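Local coordinates for protein aromatic-L-amino-acid decarboxylase (Catharanthus roseus, PDB 6EEW) that decarboxylates L-tryptophan to tryptamine and 5-hydroxy-L-tryptophan to serotonin as a pyridoxal 5'-phosphate-dependent homodimer, at residues F231-Q236 and D271-I276; T265-V270 and R301-G306. All coordinates share one frame; numbering follows the deposited sequence.

Interaction 1: F231-Q236 and D271-I276; sequences FGISPQ and DSLSEI
P235 and S272 meet where two neighbouring helices come together near their N-terminal ends, and the pair illustrates how a proline in the first turn of one helix can offer its ring as an apolar surface to the next. The apolar contacts carry most of the joint. L273 reaches P235 and I233 with one methyl, CD2, which lies 4.0 Å from CA of P235 and 3.9 Å from CG2 of I233. In I233 that CG2 branch stands anti to the backbone N, and the side chains of I233 and L273 cross at about a right angle, branch against branch. One turn on, I276 brings the end of its chain, CD1, to 3.9 Å from CB of P235, so the pyrrolidine ring is met by three residues on one side of helix 270-280: S272, L273 and I276. L238 and R239 of helix 235-247 extend the packing beyond L273 and I276.

The polar atoms at this joint make no hydrogen bond across it. OG of S272 lies 3.1 Å from CG of P235, a close van der Waals touch on the ring, with chi1 of 53° turning the hydroxyl to that side. CD1 of I276 also rests 3.6 Å from O of P235. Within the segments, N of S272 donates to OD1 of D271 at 2.7 Å, a bent bond tilted 34° from the carboxylate plane.

S234 takes the N-cap position of helix 235-247. The arrangement is side-by-side packing of consecutive helices in the alternating alpha/beta part of the large domain of a PLP-dependent decarboxylase, with strand 251-258 linking them.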
loop_
_atom_site.group_PDB
_atom_site.type_symbol
_atom_site.label_atom_id
_atom_site.label_comp_id
_atom_site.label_asym_id
_atom_site.label_seq_id
_atom_site.Cartn_x
_atom_site.Cartn_y
_atom_site.Cartn_z
ATOM N N PHE A 231 -2.975 -5.226 31.713
ATOM C CA PHE A 231 -3.128 -5.950 30.448
ATOM C C PHE A 231 -1.920 -5.756 29.543
ATOM O O PHE A 231 -2.044 -5.727 28.316
ATOM C CB PHE A 231 -4.420 -5.555 29.727
ATOM C CG PHE A 231 -5.655 -5.766 30.559
ATOM C CD1 PHE A 231 -6.141 -7.046 30.793
ATOM C CD2 PHE A 231 -6.324 -4.686 31.116
ATOM C CE1 PHE A 231 -7.274 -7.250 31.569
ATOM C CE2 PHE A 231 -7.458 -4.881 31.884
ATOM C CZ PHE A 231 -7.933 -6.162 32.114
ATOM N N GLY A 232 -0.763 -5.547 30.157
ATOM C CA GLY A 232 0.497 -5.670 29.465
ATOM C C GLY A 232 1.069 -7.051 29.674
ATOM O O GLY A 232 0.676 -7.755 30.604
ATOM N N ILE A 233 1.964 -7.468 28.781
ATOM C CA ILE A 233 2.532 -8.811 28.880
ATOM C C ILE A 233 3.387 -8.940 30.136
ATOM O O ILE A 233 4.258 -8.104 30.413
ATOM C CB ILE A 233 3.338 -9.157 27.621
ATOM C CG1 ILE A 233 2.407 -9.242 26.407
ATOM C CG2 ILE A 233 4.077 -10.482 27.819
ATOM C CD1 ILE A 233 3.084 -9.735 25.141
ATOM N N SER A 234 3.154 -9.989 30.899
ATOM C CA SER A 234 4.038 -10.294 32.014
ATOM C C SER A 234 5.227 -11.106 31.515
ATOM O O SER A 234 5.030 -12.192 30.953
ATOM C CB SER A 234 3.305 -11.064 33.091
ATOM O OG SER A 234 4.247 -11.706 33.924
ATOM N N PRO A 235 6.463 -10.625 31.687
ATOM C CA PRO A 235 7.614 -11.398 31.202
ATOM C C PRO A 235 7.627 -12.819 31.736
ATOM O O PRO A 235 7.909 -13.752 30.978
ATOM C CB PRO A 235 8.816 -10.582 31.696
ATOM C CG PRO A 235 8.294 -9.197 31.839
ATOM C CD PRO A 235 6.869 -9.351 32.298
ATOM N N GLN A 236 7.318 -13.003 33.021
ATOM C CA GLN A 236 7.276 -14.343 33.599
ATOM C C GLN A 236 6.350 -15.261 32.808
ATOM O O GLN A 236 6.695 -16.412 32.510
ATOM C CB GLN A 236 6.837 -14.258 35.064
ATOM C CG GLN A 236 7.776 -13.447 35.961
ATOM C CD GLN A 236 7.278 -12.029 36.262
ATOM O OE1 GLN A 236 6.944 -11.256 35.356
ATOM N NE2 GLN A 236 7.235 -11.685 37.549
ATOM N N ASP A 271 11.969 -3.664 27.636
ATOM C CA ASP A 271 13.277 -3.955 28.223
ATOM C C ASP A 271 13.384 -5.405 28.683
ATOM O O ASP A 271 14.389 -6.070 28.411
ATOM C CB ASP A 271 13.568 -2.991 29.379
ATOM C CG ASP A 271 12.383 -2.814 30.301
ATOM O OD1 ASP A 271 11.384 -3.550 30.108
ATOM O OD2 ASP A 271 12.440 -1.925 31.191
ATOM N N SER A 272 12.378 -5.912 29.410
ATOM C CA SER A 272 12.439 -7.302 29.878
ATOM C C SER A 272 12.128 -8.310 28.766
ATOM O O SER A 272 12.788 -9.364 28.656
ATOM C CB SER A 272 11.475 -7.504 31.046
ATOM O OG SER A 272 10.172 -7.071 30.706
ATOM N N LEU A 273 11.119 -8.002 27.935
ATOM C CA LEU A 273 10.721 -8.930 26.883
ATOM C C LEU A 273 11.833 -9.126 25.870
ATOM O O LEU A 273 12.039 -10.238 25.376
ATOM C CB LEU A 273 9.450 -8.442 26.187
ATOM C CG LEU A 273 8.180 -8.398 27.029
ATOM C CD1 LEU A 273 7.022 -7.858 26.210
ATOM C CD2 LEU A 273 7.857 -9.776 27.586
ATOM N N SER A 274 12.548 -8.058 25.527
ATOM C CA SER A 274 13.614 -8.201 24.543
ATOM C C SER A 274 14.746 -9.042 25.100
ATOM O O SER A 274 15.373 -9.814 24.368
ATOM C CB SER A 274 14.121 -6.829 24.105
ATOM O OG SER A 274 14.641 -6.111 25.209
ATOM N N GLU A 275 15.042 -8.883 26.392
ATOM C CA GLU A 275 16.005 -9.764 27.039
ATOM C C GLU A 275 15.601 -11.218 26.855
ATOM O O GLU A 275 16.446 -12.083 26.579
ATOM C CB GLU A 275 16.113 -9.417 28.525
ATOM C CG GLU A 275 17.366 -9.955 29.188
ATOM C CD GLU A 275 18.637 -9.330 28.639
ATOM O OE1 GLU A 275 18.961 -8.185 29.033
ATOM O OE2 GLU A 275 19.306 -9.984 27.808
ATOM N N ILE A 276 14.301 -11.502 26.980
ATOM C CA ILE A 276 13.843 -12.877 26.766
ATOM C C ILE A 276 13.994 -13.269 25.291
ATOM O O ILE A 276 14.453 -14.371 24.962
ATOM C CB ILE A 276 12.392 -13.038 27.243
ATOM C CG1 ILE A 276 12.303 -12.803 28.745
ATOM C CG2 ILE A 276 11.921 -14.447 26.976
ATOM C CD1 ILE A 276 10.892 -12.782 29.259
#

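Interaction 2: T265-V270 and R301-G306; sequences TATDPV and RHYLDG
V270, the first residue of helix 270-280, lays its two methyls against the backbone carbonyls of the 301-306 turn. CG1, anti to the backbone N at chi1 168°, meets the carbonyl O of D305 at 3.6 Å, while CG2 rests 3.7 Å from O of Y303. A water joins the same two residues: it accepts from N of V270 at 3.2 Å and donates to O of Y303 at 2.6 Å, so this first-turn amide is satisfied by solvent held between the segments.

The loop 265-270 follows strand 251-258 and the turn 302-304 is a 3-10 segment ahead of strand 312-315, so the contact joins two connections of the mixed sheet in the PLP-dependent decarboxylase fold. Y303 contributes the other half of it. T267 crosses its side chain at about a right angle and sets CG2 3.7 Å from CE1 of the ring, at an oblique approach. F422 also meets this ring, their planes at about 40°, and CE1 of H302 sits 3.4 Å above the plane of the Y303 ring, over its centre. With an alanine in place of Y303, CG2 of T267 is likely to face a gap, and F422 and H302 to lose the ring they pack on.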
loop_
_atom_site.group_PDB
_atom_site.type_symbol
_atom_site.label_atom_id
_atom_site.label_comp_id
_atom_site.label_asym_id
_atom_site.label_seq_id
_atom_site.Cartn_x
_atom_site.Cartn_y
_atom_site.Cartn_z
ATOM N N THR A 265 -4.480 0.951 24.929
ATOM C CA THR A 265 -3.091 1.406 24.866
ATOM C C THR A 265 -2.290 0.840 26.035
ATOM O O THR A 265 -1.528 1.545 26.700
ATOM C CB THR A 265 -2.980 2.935 24.792
ATOM O OG1 THR A 265 -3.647 3.557 25.899
ATOM C CG2 THR A 265 -3.561 3.453 23.498
ATOM N N ALA A 266 -2.498 -0.449 26.309
ATOM C CA ALA A 266 -1.570 -1.193 27.153
ATOM C C ALA A 266 -0.160 -1.106 26.576
ATOM O O ALA A 266 0.045 -0.753 25.415
ATOM C CB ALA A 266 -2.004 -2.653 27.270
ATOM N N THR A 267 0.831 -1.390 27.416
ATOM C CA THR A 267 2.232 -1.277 27.020
ATOM C C THR A 267 2.973 -2.541 27.424
ATOM O O THR A 267 3.051 -2.864 28.616
ATOM C CB THR A 267 2.902 -0.051 27.667
ATOM O OG1 THR A 267 2.679 -0.075 29.078
ATOM C CG2 THR A 267 2.357 1.248 27.125
ATOM N N ASP A 268 3.505 -3.241 26.451
ATOM C CA ASP A 268 4.348 -4.379 26.785
ATOM C C ASP A 268 5.746 -3.891 27.125
ATOM O O ASP A 268 6.257 -2.985 26.462
ATOM C CB ASP A 268 4.408 -5.366 25.623
ATOM C CG ASP A 268 3.046 -5.911 25.252
ATOM O OD1 ASP A 268 2.279 -6.267 26.174
ATOM O OD2 ASP A 268 2.742 -5.961 24.038
ATOM N N PRO A 269 6.396 -4.487 28.131
ATOM C CA PRO A 269 7.689 -3.962 28.598
ATOM C C PRO A 269 8.803 -4.385 27.653
ATOM O O PRO A 269 9.228 -5.544 27.648
ATOM C CB PRO A 269 7.835 -4.591 29.995
ATOM C CG PRO A 269 7.097 -5.886 29.898
ATOM C CD PRO A 269 5.949 -5.647 28.921
ATOM N N VAL A 270 9.279 -3.436 26.845
ATOM C CA VAL A 270 10.302 -3.751 25.852
ATOM C C VAL A 270 11.568 -4.273 26.516
ATOM O O VAL A 270 12.183 -5.235 26.039
ATOM C CB VAL A 270 10.594 -2.516 24.980
ATOM C CG1 VAL A 270 11.845 -2.743 24.163
ATOM C CG2 VAL A 270 9.407 -2.218 24.071
ATOM N N ARG A 301 10.334 8.600 26.131
ATOM C CA ARG A 301 11.325 7.754 25.484
ATOM C C ARG A 301 11.657 6.530 26.325
ATOM O O ARG A 301 12.193 5.559 25.782
ATOM C CB ARG A 301 12.578 8.570 25.153
ATOM C CG ARG A 301 13.718 7.764 24.529
ATOM C CD ARG A 301 13.279 6.950 23.308
ATOM N NE ARG A 301 14.446 6.340 22.665
ATOM C CZ ARG A 301 15.221 5.437 23.264
ATOM N NH1 ARG A 301 14.961 5.060 24.518
ATOM N NH2 ARG A 301 16.267 4.929 22.621
ATOM N N HIS A 302 11.329 6.544 27.630
ATOM C CA HIS A 302 11.591 5.379 28.469
ATOM C C HIS A 302 10.874 4.143 27.940
ATOM O O HIS A 302 11.327 3.015 28.171
ATOM C CB HIS A 302 11.164 5.641 29.920
ATOM C CG HIS A 302 9.686 5.807 30.097
ATOM N ND1 HIS A 302 8.847 4.740 30.347
ATOM C CD2 HIS A 302 8.888 6.898 30.019
ATOM C CE1 HIS A 302 7.603 5.170 30.445
ATOM N NE2 HIS A 302 7.599 6.477 30.247
ATOM N N TYR A 303 9.771 4.323 27.213
ATOM C CA TYR A 303 9.071 3.159 26.693
ATOM C C TYR A 303 9.918 2.366 25.703
ATOM O O TYR A 303 9.593 1.213 25.417
ATOM C CB TYR A 303 7.754 3.565 26.054
ATOM C CG TYR A 303 6.639 3.756 27.054
ATOM C CD1 TYR A 303 6.230 2.723 27.869
ATOM C CD2 TYR A 303 5.968 4.974 27.153
ATOM C CE1 TYR A 303 5.198 2.886 28.775
ATOM C CE2 TYR A 303 4.925 5.148 28.036
ATOM C CZ TYR A 303 4.544 4.102 28.853
ATOM O OH TYR A 303 3.511 4.272 29.750
ATOM N N LEU A 304 10.954 2.969 25.128
ATOM C CA LEU A 304 11.846 2.249 24.230
ATOM C C LEU A 304 13.134 1.797 24.903
ATOM O O LEU A 304 14.061 1.380 24.204
ATOM C CB LEU A 304 12.187 3.103 23.007
ATOM C CG LEU A 304 11.033 3.378 22.050
ATOM C CD1 LEU A 304 11.495 4.257 20.905
ATOM C CD2 LEU A 304 10.439 2.085 21.522
ATOM N N ASP A 305 13.239 1.899 26.226
ATOM C CA ASP A 305 14.440 1.393 26.877
ATOM C C ASP A 305 14.601 -0.082 26.533
ATOM O O ASP A 305 13.661 -0.869 26.680
ATOM C CB ASP A 305 14.371 1.589 28.398
ATOM C CG ASP A 305 14.625 3.037 28.830
ATOM O OD1 ASP A 305 15.027 3.874 27.987
ATOM O OD2 ASP A 305 14.426 3.330 30.031
ATOM N N GLY A 306 15.815 -0.466 26.128
ATOM C CA GLY A 306 16.082 -1.797 25.618
ATOM C C GLY A 306 15.954 -1.970 24.116
ATOM O O GLY A 306 16.227 -3.066 23.609
HETATM O O HOH W 1 8.413 -0.353 27.160
#

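Interactions 1 and 2 share one piece of chain, since 265-270 runs directly into 271-276, and their segments alternate in sequence; their centres are 10 Å apart. The common element is loop 265-270 itself, through D268: I233 N lies 2.9 Å from its OD1, a probable hydrogen bond, and OD2 accepts from the backbone N of T258, so one aspartate ties segment 231-236 to the end of strand 251-258. Packing adds D271 CB, 3.4 Å from O of D305. The touching residues of interaction 2 lie away from the annotated sites, although T265 at the start of its loop packs on F101 of the tryptophan pocket; the side chain of I233 is about 11 Å from that of H203, which binds L-tryptophan.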